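Local coordinates for protein fucose-binding lectin (PDB 6HTN) that binds fucose, here held as its methyl alpha-L-fucoside, as a lectin of the beta-propeller type assembled from several subunits, at residues A120-Q123 / Q127-Y130; I64-Y69 / D85-G90; E129-W132 / W137-G140. All coordinates share one frame; numbering follows the deposited sequence.

Contact 1: residues A120-Q123 / Q127-Y130; sequences AYNQ and QKEY. With MFU (methyl alpha-L-fucopyranoside), chain I.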
loop_
_atom_site.group_PDB
_atom_site.type_symbol
_atom_site.label_atom_id
_atom_site.label_comp_id
_atom_site.label_asym_id
_atom_site.label_seq_id
_atom_site.Cartn_x
_atom_site.Cartn_y
_atom_site.Cartn_z
ATOM N N ALA A 120 -13.830 3.517 -5.231
ATOM C CA ALA A 120 -12.509 2.876 -5.334
ATOM C C ALA A 120 -11.830 3.340 -6.597
ATOM O O ALA A 120 -12.476 3.555 -7.644
ATOM C CB ALA A 120 -12.648 1.363 -5.367
ATOM N N TYR A 121 -10.492 3.375 -6.571
ATOM C CA TYR A 121 -9.749 3.535 -7.824
ATOM C C TYR A 121 -9.971 2.321 -8.720
ATOM O O TYR A 121 -10.040 1.201 -8.214
ATOM C CB TYR A 121 -8.270 3.722 -7.534
ATOM C CG TYR A 121 -7.870 5.126 -7.141
ATOM C CD1 TYR A 121 -7.550 6.058 -8.117
ATOM C CD2 TYR A 121 -7.805 5.515 -5.824
ATOM C CE1 TYR A 121 -7.106 7.320 -7.787
ATOM C CE2 TYR A 121 -7.333 6.774 -5.474
ATOM C CZ TYR A 121 -7.008 7.684 -6.468
ATOM O OH TYR A 121 -6.585 8.944 -6.124
ATOM N N ASN A 122 -9.930 2.540 -10.024
ATOM C CA ASN A 122 -9.980 1.424 -10.991
ATOM C C ASN A 122 -8.600 1.241 -11.634
ATOM O O ASN A 122 -7.587 1.837 -11.184
ATOM C CB ASN A 122 -11.129 1.603 -11.977
ATOM C CG ASN A 122 -10.887 2.663 -13.021
ATOM O OD1 ASN A 122 -9.793 3.269 -13.072
ATOM N ND2 ASN A 122 -11.896 2.865 -13.892
ATOM N N GLN A 123 -8.563 0.368 -12.620
ATOM C CA GLN A 123 -7.296 -0.041 -13.235
ATOM C C GLN A 123 -6.624 1.137 -13.965
ATOM O O GLN A 123 -5.418 1.090 -14.200
ATOM C CB GLN A 123 -7.535 -1.217 -14.208
ATOM C CG GLN A 123 -8.294 -0.867 -15.478
ATOM C CD GLN A 123 -9.802 -0.759 -15.399
ATOM O OE1 GLN A 123 -10.442 -0.703 -14.342
ATOM N NE2 GLN A 123 -10.411 -0.835 -16.580
ATOM N N GLN A 127 -10.628 7.472 -9.761
ATOM C CA GLN A 127 -11.531 7.214 -8.622
ATOM C C GLN A 127 -12.955 7.081 -9.169
ATOM O O GLN A 127 -13.437 8.062 -9.849
ATOM C CB GLN A 127 -11.529 8.382 -7.651
ATOM C CG GLN A 127 -10.218 8.719 -6.986
ATOM C CD GLN A 127 -10.386 9.756 -5.889
ATOM O OE1 GLN A 127 -11.497 10.197 -5.608
ATOM N NE2 GLN A 127 -9.296 10.159 -5.244
ATOM N N LYS A 128 -13.609 5.978 -8.919
ATOM C CA LYS A 128 -14.953 5.720 -9.415
ATOM C C LYS A 128 -15.920 5.601 -8.255
ATOM O O LYS A 128 -15.553 5.089 -7.180
ATOM C CB LYS A 128 -14.992 4.426 -10.234
ATOM C CG LYS A 128 -14.209 4.462 -11.519
ATOM C CD LYS A 128 -14.784 5.494 -12.485
ATOM C CE LYS A 128 -14.390 5.262 -13.921
ATOM N NZ LYS A 128 -15.078 6.232 -14.820
ATOM N N GLU A 129 -17.174 5.967 -8.524
ATOM C CA GLU A 129 -18.311 5.774 -7.602
ATOM C C GLU A 129 -19.262 4.780 -8.244
ATOM O O GLU A 129 -19.646 4.980 -9.408
ATOM C CB GLU A 129 -19.016 7.094 -7.388
ATOM C CG GLU A 129 -20.286 7.047 -6.558
ATOM C CD GLU A 129 -21.065 8.359 -6.573
ATOM O OE1 GLU A 129 -21.319 8.831 -7.712
ATOM O OE2 GLU A 129 -21.414 8.882 -5.484
ATOM N N TYR A 130 -19.651 3.755 -7.486
ATOM C CA TYR A 130 -20.651 2.775 -7.910
ATOM C C TYR A 130 -21.869 2.944 -7.028
ATOM O O TYR A 130 -21.759 3.140 -5.819
ATOM C CB TYR A 130 -20.058 1.361 -7.831
ATOM C CG TYR A 130 -18.762 1.250 -8.571
ATOM C CD1 TYR A 130 -18.732 1.347 -9.942
ATOM C CD2 TYR A 130 -17.565 1.106 -7.886
ATOM C CE1 TYR A 130 -17.525 1.316 -10.629
ATOM C CE2 TYR A 130 -16.356 1.066 -8.575
ATOM C CZ TYR A 130 -16.338 1.194 -9.944
ATOM O OH TYR A 130 -15.176 1.134 -10.669
HETATM C C1 MFU I . -26.319 9.796 -7.966
HETATM C C2 MFU I . -24.837 9.867 -8.302
HETATM C C3 MFU I . -24.177 11.012 -7.567
HETATM C C4 MFU I . -24.428 11.016 -6.127
HETATM C C5 MFU I . -25.939 10.973 -5.922
HETATM C C6 MFU I . -26.361 10.957 -4.509
HETATM O O1 MFU I . -26.754 11.001 -8.590
HETATM O O2 MFU I . -24.637 9.886 -9.711
HETATM O O3 MFU I . -22.758 10.998 -7.903
HETATM O O4 MFU I . -23.947 9.756 -5.509
HETATM O O5 MFU I . -26.547 9.892 -6.630
HETATM C CM MFU I . -28.160 11.118 -8.575
HETATM O O HOH W 1 -13.036 0.812 -9.105
HETATM O O HOH W 2 -14.385 1.056 -13.319
#

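Contact 2: residues I64-Y69 / D85-G90; sequences IHIRVY and DKWYSG. With MFU (methyl alpha-L-fucopyranoside), chain H; MFU (methyl alpha-L-fucopyranoside), chain G.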
loop_
_atom_site.group_PDB
_atom_site.type_symbol
_atom_site.label_atom_id
_atom_site.label_comp_id
_atom_site.label_asym_id
_atom_site.label_seq_id
_atom_site.Cartn_x
_atom_site.Cartn_y
_atom_site.Cartn_z
ATOM N N ILE A 64 -30.624 -5.630 11.363
ATOM C CA ILE A 64 -29.394 -5.015 10.766
ATOM C C ILE A 64 -29.130 -5.644 9.425
ATOM O O ILE A 64 -29.233 -6.890 9.226
ATOM C CB ILE A 64 -28.221 -5.096 11.737
ATOM C CG1 ILE A 64 -27.042 -4.233 11.278
ATOM C CG2 ILE A 64 -27.758 -6.533 11.910
ATOM C CD1 ILE A 64 -27.337 -2.748 11.319
ATOM N N HIS A 65 -28.686 -4.821 8.464
ATOM C CA HIS A 65 -28.194 -5.261 7.155
ATOM C C HIS A 65 -26.771 -4.713 7.039
ATOM O O HIS A 65 -26.563 -3.538 7.431
ATOM C CB HIS A 65 -29.031 -4.699 6.005
ATOM C CG HIS A 65 -30.456 -5.138 6.096
ATOM N ND1 HIS A 65 -30.933 -6.114 5.250
ATOM C CD2 HIS A 65 -31.462 -4.738 6.907
ATOM C CE1 HIS A 65 -32.241 -6.325 5.574
ATOM N NE2 HIS A 65 -32.563 -5.526 6.595
ATOM N N ILE A 66 -25.848 -5.543 6.576
ATOM C CA ILE A 66 -24.431 -5.110 6.487
ATOM C C ILE A 66 -23.951 -5.394 5.076
ATOM O O ILE A 66 -24.283 -6.406 4.465
ATOM C CB ILE A 66 -23.554 -5.837 7.524
ATOM C CG1 ILE A 66 -24.092 -5.722 8.937
ATOM C CG2 ILE A 66 -22.113 -5.355 7.421
ATOM C CD1 ILE A 66 -23.381 -6.587 9.969
ATOM N N ARG A 67 -23.144 -4.471 4.532
ATOM C CA ARG A 67 -22.486 -4.680 3.250
ATOM C C ARG A 67 -21.002 -4.362 3.426
ATOM O O ARG A 67 -20.661 -3.320 3.988
ATOM C CB ARG A 67 -23.112 -3.787 2.171
ATOM C CG ARG A 67 -24.580 -4.069 1.879
ATOM C CD ARG A 67 -24.764 -5.392 1.198
ATOM N NE ARG A 67 -26.178 -5.668 0.850
ATOM C CZ ARG A 67 -27.056 -6.203 1.678
ATOM N NH1 ARG A 67 -26.755 -6.518 2.932
ATOM N NH2 ARG A 67 -28.286 -6.410 1.220
ATOM N N VAL A 68 -20.169 -5.277 2.959
ATOM C CA VAL A 68 -18.696 -5.191 3.086
ATOM C C VAL A 68 -18.128 -5.290 1.678
ATOM O O VAL A 68 -18.562 -6.131 0.886
ATOM C CB VAL A 68 -18.192 -6.363 3.982
ATOM C CG1 VAL A 68 -16.726 -6.423 4.085
ATOM C CG2 VAL A 68 -18.786 -6.282 5.348
ATOM N N TYR A 69 -17.160 -4.437 1.367
ATOM C CA TYR A 69 -16.556 -4.292 0.030
ATOM C C TYR A 69 -15.036 -4.406 0.116
ATOM O O TYR A 69 -14.409 -3.694 0.907
ATOM C CB TYR A 69 -16.969 -2.936 -0.587
ATOM C CG TYR A 69 -18.462 -2.753 -0.718
ATOM C CD1 TYR A 69 -19.134 -3.268 -1.814
ATOM C CD2 TYR A 69 -19.192 -2.184 0.312
ATOM C CE1 TYR A 69 -20.520 -3.162 -1.901
ATOM C CE2 TYR A 69 -20.568 -2.093 0.250
ATOM C CZ TYR A 69 -21.234 -2.601 -0.850
ATOM O OH TYR A 69 -22.609 -2.572 -0.890
ATOM N N ASP A 85 -29.281 -13.875 8.361
ATOM C CA ASP A 85 -28.702 -15.097 8.988
ATOM C C ASP A 85 -27.581 -15.722 8.184
ATOM O O ASP A 85 -27.095 -16.761 8.633
ATOM C CB ASP A 85 -29.813 -16.131 9.199
ATOM C CG ASP A 85 -30.608 -16.449 7.937
ATOM O OD1 ASP A 85 -30.260 -15.943 6.824
ATOM O OD2 ASP A 85 -31.646 -17.151 8.076
ATOM N N LYS A 86 -27.102 -15.110 7.104
ATOM C CA LYS A 86 -25.985 -15.715 6.357
ATOM C C LYS A 86 -25.306 -14.642 5.499
ATOM O O LYS A 86 -25.985 -13.729 4.997
ATOM C CB LYS A 86 -26.413 -16.862 5.454
ATOM C CG LYS A 86 -27.414 -16.523 4.380
ATOM C CD LYS A 86 -28.090 -17.785 3.749
ATOM N N TRP A 87 -24.028 -14.824 5.263
ATOM C CA TRP A 87 -23.295 -13.962 4.319
ATOM C C TRP A 87 -23.418 -14.517 2.918
ATOM O O TRP A 87 -23.241 -15.735 2.702
ATOM C CB TRP A 87 -21.835 -13.873 4.745
ATOM C CG TRP A 87 -21.665 -13.066 5.978
ATOM C CD1 TRP A 87 -21.584 -13.498 7.250
ATOM C CD2 TRP A 87 -21.571 -11.627 6.055
ATOM N NE1 TRP A 87 -21.464 -12.466 8.120
ATOM C CE2 TRP A 87 -21.435 -11.283 7.398
ATOM C CE3 TRP A 87 -21.576 -10.602 5.089
ATOM C CZ2 TRP A 87 -21.316 -9.976 7.845
ATOM C CZ3 TRP A 87 -21.433 -9.314 5.524
ATOM C CH2 TRP A 87 -21.292 -8.982 6.858
ATOM N N TYR A 88 -23.620 -13.641 1.946
ATOM C CA TYR A 88 -23.652 -14.036 0.530
ATOM C C TYR A 88 -22.984 -12.966 -0.332
ATOM O O TYR A 88 -22.889 -11.781 0.083
ATOM C CB TYR A 88 -25.090 -14.320 0.098
ATOM C CG TYR A 88 -26.002 -13.118 0.085
ATOM C CD1 TYR A 88 -26.117 -12.332 -1.045
ATOM C CD2 TYR A 88 -26.760 -12.771 1.183
ATOM C CE1 TYR A 88 -26.925 -11.215 -1.068
ATOM C CE2 TYR A 88 -27.602 -11.676 1.171
ATOM C CZ TYR A 88 -27.699 -10.895 0.032
ATOM O OH TYR A 88 -28.509 -9.794 0.018
ATOM N N SER A 89 -22.526 -13.390 -1.507
ATOM C CA SER A 89 -21.893 -12.476 -2.475
ATOM C C SER A 89 -22.978 -11.651 -3.163
ATOM O O SER A 89 -23.929 -12.223 -3.690
ATOM C CB SER A 89 -21.051 -13.226 -3.457
ATOM O OG SER A 89 -20.540 -12.350 -4.451
ATOM N N GLY A 90 -22.874 -10.324 -3.116
ATOM C CA GLY A 90 -23.859 -9.431 -3.728
ATOM C C GLY A 90 -23.709 -9.205 -5.208
ATOM O O GLY A 90 -22.731 -9.617 -5.825
HETATM C C1 MFU H . -28.537 -7.109 -2.569
HETATM C C2 MFU H . -27.175 -7.034 -3.257
HETATM C C3 MFU H . -27.052 -5.662 -3.914
HETATM C C4 MFU H . -27.180 -4.601 -2.867
HETATM C C5 MFU H . -28.581 -4.743 -2.211
HETATM C C6 MFU H . -28.781 -3.709 -1.131
HETATM O O1 MFU H . -29.502 -7.086 -3.635
HETATM O O2 MFU H . -27.126 -8.088 -4.223
HETATM O O3 MFU H . -25.812 -5.607 -4.627
HETATM O O4 MFU H . -26.225 -4.721 -1.820
HETATM O O5 MFU H . -28.640 -6.090 -1.592
HETATM C CM MFU H . -30.804 -7.079 -3.021
HETATM C C1 MFU G . -23.412 -11.784 14.382
HETATM C C2 MFU G . -22.299 -12.054 13.366
HETATM C C3 MFU G . -22.704 -11.989 11.931
HETATM C C4 MFU G . -23.260 -10.600 11.658
HETATM C C5 MFU G . -24.390 -10.477 12.694
HETATM C C6 MFU G . -25.010 -9.046 12.604
HETATM O O1 MFU G . -24.300 -12.793 14.049
HETATM O O2 MFU G . -21.841 -13.444 13.548
HETATM O O3 MFU G . -21.629 -12.214 10.990
HETATM O O4 MFU G . -22.302 -9.567 11.989
HETATM O O5 MFU G . -23.911 -10.455 14.044
HETATM C CM MFU G . -25.445 -12.752 14.945
#

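Contact 3: residues E129-W132 / W137-G140; sequences EYCW and WYVG. With MFU (methyl alpha-L-fucopyranoside), chain H; MFU (methyl alpha-L-fucopyranoside), chain I.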
loop_
_atom_site.group_PDB
_atom_site.type_symbol
_atom_site.label_atom_id
_atom_site.label_comp_id
_atom_site.label_asym_id
_atom_site.label_seq_id
_atom_site.Cartn_x
_atom_site.Cartn_y
_atom_site.Cartn_z
ATOM N N GLU A 129 -17.174 5.967 -8.524
ATOM C CA GLU A 129 -18.311 5.774 -7.602
ATOM C C GLU A 129 -19.262 4.780 -8.244
ATOM O O GLU A 129 -19.646 4.980 -9.408
ATOM C CB GLU A 129 -19.016 7.094 -7.388
ATOM C CG GLU A 129 -20.286 7.047 -6.558
ATOM C CD GLU A 129 -21.065 8.359 -6.573
ATOM O OE1 GLU A 129 -21.319 8.831 -7.712
ATOM O OE2 GLU A 129 -21.414 8.882 -5.484
ATOM N N TYR A 130 -19.651 3.755 -7.486
ATOM C CA TYR A 130 -20.651 2.775 -7.910
ATOM C C TYR A 130 -21.869 2.944 -7.028
ATOM O O TYR A 130 -21.759 3.140 -5.819
ATOM C CB TYR A 130 -20.058 1.361 -7.831
ATOM C CG TYR A 130 -18.762 1.250 -8.571
ATOM C CD1 TYR A 130 -18.732 1.347 -9.942
ATOM C CD2 TYR A 130 -17.565 1.106 -7.886
ATOM C CE1 TYR A 130 -17.525 1.316 -10.629
ATOM C CE2 TYR A 130 -16.356 1.066 -8.575
ATOM C CZ TYR A 130 -16.338 1.194 -9.944
ATOM O OH TYR A 130 -15.176 1.134 -10.669
ATOM N N CYS A 131 -23.033 2.960 -7.691
ATOM C CA CYS A 131 -24.280 3.397 -7.030
ATOM C C CYS A 131 -25.333 2.303 -7.085
ATOM O O CYS A 131 -25.538 1.682 -8.168
ATOM C CB CYS A 131 -24.894 4.594 -7.763
ATOM S SG CYS A 131 -23.756 5.990 -7.929
ATOM N N TRP A 132 -25.980 2.102 -5.959
ATOM C CA TRP A 132 -27.163 1.205 -5.860
ATOM C C TRP A 132 -28.322 2.018 -5.322
ATOM O O TRP A 132 -28.245 2.604 -4.246
ATOM C CB TRP A 132 -26.876 0.012 -4.935
ATOM C CG TRP A 132 -28.075 -0.886 -4.755
ATOM C CD1 TRP A 132 -28.984 -0.847 -3.754
ATOM C CD2 TRP A 132 -28.412 -1.988 -5.596
ATOM N NE1 TRP A 132 -29.872 -1.859 -3.904
ATOM C CE2 TRP A 132 -29.575 -2.560 -5.038
ATOM C CE3 TRP A 132 -27.863 -2.521 -6.751
ATOM C CZ2 TRP A 132 -30.173 -3.683 -5.612
ATOM C CZ3 TRP A 132 -28.445 -3.633 -7.318
ATOM C CH2 TRP A 132 -29.589 -4.202 -6.745
ATOM N N TRP A 137 -26.445 -1.839 -10.194
ATOM C CA TRP A 137 -25.306 -0.935 -9.927
ATOM C C TRP A 137 -25.028 -0.127 -11.178
ATOM O O TRP A 137 -25.021 -0.682 -12.309
ATOM C CB TRP A 137 -24.093 -1.757 -9.502
ATOM C CG TRP A 137 -24.261 -2.300 -8.121
ATOM C CD1 TRP A 137 -24.747 -3.537 -7.780
ATOM C CD2 TRP A 137 -23.918 -1.670 -6.887
ATOM N NE1 TRP A 137 -24.746 -3.693 -6.433
ATOM C CE2 TRP A 137 -24.248 -2.561 -5.836
ATOM C CE3 TRP A 137 -23.354 -0.429 -6.549
ATOM C CZ2 TRP A 137 -24.030 -2.261 -4.502
ATOM C CZ3 TRP A 137 -23.129 -0.129 -5.239
ATOM C CH2 TRP A 137 -23.446 -1.041 -4.222
ATOM N N TYR A 138 -24.723 1.145 -10.991
ATOM C CA TYR A 138 -24.306 2.016 -12.102
ATOM C C TYR A 138 -23.165 2.917 -11.640
ATOM O O TYR A 138 -23.038 3.235 -10.423
ATOM C CB TYR A 138 -25.529 2.818 -12.588
ATOM C CG TYR A 138 -26.110 3.795 -11.611
ATOM C CD1 TYR A 138 -25.691 5.125 -11.586
ATOM C CD2 TYR A 138 -27.156 3.464 -10.765
ATOM C CE1 TYR A 138 -26.224 6.052 -10.712
ATOM C CE2 TYR A 138 -27.718 4.381 -9.889
ATOM C CZ TYR A 138 -27.257 5.688 -9.852
ATOM O OH TYR A 138 -27.753 6.617 -8.984
ATOM N N VAL A 139 -22.425 3.410 -12.615
ATOM C CA VAL A 139 -21.304 4.337 -12.343
ATOM C C VAL A 139 -21.899 5.717 -12.093
ATOM O O VAL A 139 -22.651 6.215 -12.966
ATOM C CB VAL A 139 -20.247 4.320 -13.466
ATOM C CG1 VAL A 139 -19.197 5.395 -13.228
ATOM C CG2 VAL A 139 -19.639 2.956 -13.631
ATOM N N GLY A 140 -21.584 6.320 -10.952
ATOM C CA GLY A 140 -22.125 7.610 -10.543
ATOM C C GLY A 140 -21.406 8.773 -11.152
ATOM O O GLY A 140 -20.340 8.598 -11.846
HETATM C C1 MFU H . -28.537 -7.109 -2.569
HETATM C C2 MFU H . -27.175 -7.034 -3.257
HETATM C C3 MFU H . -27.052 -5.662 -3.914
HETATM C C4 MFU H . -27.180 -4.601 -2.867
HETATM C C5 MFU H . -28.581 -4.743 -2.211
HETATM C C6 MFU H . -28.781 -3.709 -1.131
HETATM O O1 MFU H . -29.502 -7.086 -3.635
HETATM O O2 MFU H . -27.126 -8.088 -4.223
HETATM O O3 MFU H . -25.812 -5.607 -4.627
HETATM O O4 MFU H . -26.225 -4.721 -1.820
HETATM O O5 MFU H . -28.640 -6.090 -1.592
HETATM C CM MFU H . -30.804 -7.079 -3.021
HETATM C C1 MFU I . -26.319 9.796 -7.966
HETATM C C2 MFU I . -24.837 9.867 -8.302
HETATM C C3 MFU I . -24.177 11.012 -7.567
HETATM C C4 MFU I . -24.428 11.016 -6.127
HETATM C C5 MFU I . -25.939 10.973 -5.922
HETATM C C6 MFU I . -26.361 10.957 -4.509
HETATM O O1 MFU I . -26.754 11.001 -8.590
HETATM O O2 MFU I . -24.637 9.886 -9.711
HETATM O O3 MFU I . -22.758 10.998 -7.903
HETATM O O4 MFU I . -23.947 9.756 -5.509
HETATM O O5 MFU I . -26.547 9.892 -6.630
HETATM C CM MFU I . -28.160 11.118 -8.575
HETATM O O HOH W 3 -17.789 7.831 -10.812
#

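Contact 1: residues A120-Q123 / Q127-Y130
Tyr121 and Gln127 meet near the turn of the antiparallel beta hairpin that joins strands 114-121 and 127-132 in the third four-stranded blade of the chain, in this beta-propeller lectin. They form a non-hydrogen-bonded pair, and both side chains stand on the same face of the sheet. The CG of Gln127 lies over one face of the Tyr121 ring, 3.6 Å from its centroid, as a CH-pi contact. The Gln127 chain is extended beyond CG (chi2 -171°), which carries the amide past the ring to the phenol end. There Gln127 NE2 donates to Tyr121 OH over 3.1 Å, almost straight at 176°. The oxygen lies in the amide plane, while ring and amide planes stand nearly perpendicular, 82° apart. The rest of this amide is also engaged: OE1 bonds to Tyr142 OH, and NE2 bonds to Ser19 OG of the second subunit. These three bonds probably fix the flip of the amide.

Ala120 and Lys128 form the neighbouring hydrogen-bonded pair, with backbone bonds in both directions. Past the end of the strand, Asn122 leans toward Lys128. The Lys128 chain bends beyond CG, and Lys128 CE comes to 3.5 Å from Asn122 ND2, a packing contact. The other end of the Asn122 amide, OD1, accepts from the backbone N atoms of Asp124 and Val126 and so ties the turn together.

The carboxylate of Glu129 accepts from O3 and O4 of the chain I fucoside. Two waters join the Tyr130 hydroxyl to segment 120-123. One links Tyr130 OH to Ala120 O. The second lies 2.8 Å from Tyr130 OH and accepts from Asn122 ND2 at 3.1 Å.

Contact 2: residues I64-Y69 / D85-G90
Trp87 sets the far corner of its indole, CH2, against Ile66, with Ile66 CG2 at 3.8 Å from Trp87 CH2. The methyl comes in at the ring edge, near its plane. Val68 CG2 reaches the same corner obliquely, 4.0 Å from Trp87 CH2. With CG anti to the carbonyl carbon (chi1 -71°), the indole leans over to segment 64-69, and NE1 looks along the ring edge to a sugar. Trp87 NE1 donates to O3 of the chain G fucoside (MFU) at 2.9 Å, with the oxygen in the ring plane.

The next residues serve the chain H fucoside. Arg67 bends at chi2 (-69°). Arg67 NE donates to O4 of the chain H fucoside at 2.8 Å, and Arg67 NH2 to O5 of the same sugar at 2.9 Å. NH1 donates to Ile66 O. Tyr88 OH lies 3.6 Å from Arg67 NH2, and the two planes are 65° apart. Asp83 bridges them: it pairs with Arg67 NH2 and accepts from Tyr88 OH. These bonds, with the Asp83 salt bridge, fix how the guanidinium is turned.

No backbone bond joins the two segments. Strands 64-71 and 87-89 are second and fourth in the blade, with strand 77-82 between them, where Leu80 touches Trp87 and Cys81 touches Arg67 and Tyr88. On the side of the preceding blade, Tyr18 of strand 13-20 packs against Ile66, Val68 and Trp87.

Contact 3: residues E129-W132 / W137-G140
The Trp137 indole carries Trp132 on one face: Trp132 CB sits 3.5 Å from the centroid of the Trp137 six-membered ring. At the Trp137 edge, NE1 donates in plane to O3 of the chain H fucoside. The Trp132 ring meets Trp137 obliquely, planes 43° apart, and one of its faces lies against C4 and C5 of that sugar, an apolar platform for it.

These residues belong to the outer antiparallel beta hairpin of the blade, strands 127-132 and 138-139. Cys131 and Tyr138 form the hydrogen-bonded pair, with Cys131 N to Tyr138 O at 2.7 Å and Tyr138 N to Cys131 O at 3.0 Å. Cys131 CB lies over one face of the Tyr138 ring, 3.5 Å from its centroid. The Tyr138 CG stands between its backbone N and carbonyl carbon (chi1 65°), which lays the ring across Cys131 of the neighbouring strand. Tyr138 OH bonds to Asp133. On the opposite sheet face, Val139 CG2 touches the edge of the Tyr130 ring.

Gly140 N closes the pairing on Glu129 O. Gly140 CA packs against Cys131 SG at 3.5 Å.

In the fold
Contacts 1 and 3 share strand 127-132 and are successive hairpins of one blade. Contact 2 belongs to the blade before it and lies nearer the centre of the chain. It is buried and joins strands that have another strand between them, so side chains alone make it. Contact 1 is more open, near a turn, and mixes backbone pairing with amide, phenol and water bonds. Contact 3 is buried and largely aromatic. Contacts 2 and 3 touch directly through Tyr69 and Trp137. Both reach the chain H fucoside, which therefore sits between two blades. The chain I fucoside touches contacts 1 and 3, and Trp37 of the second subunit completes its site.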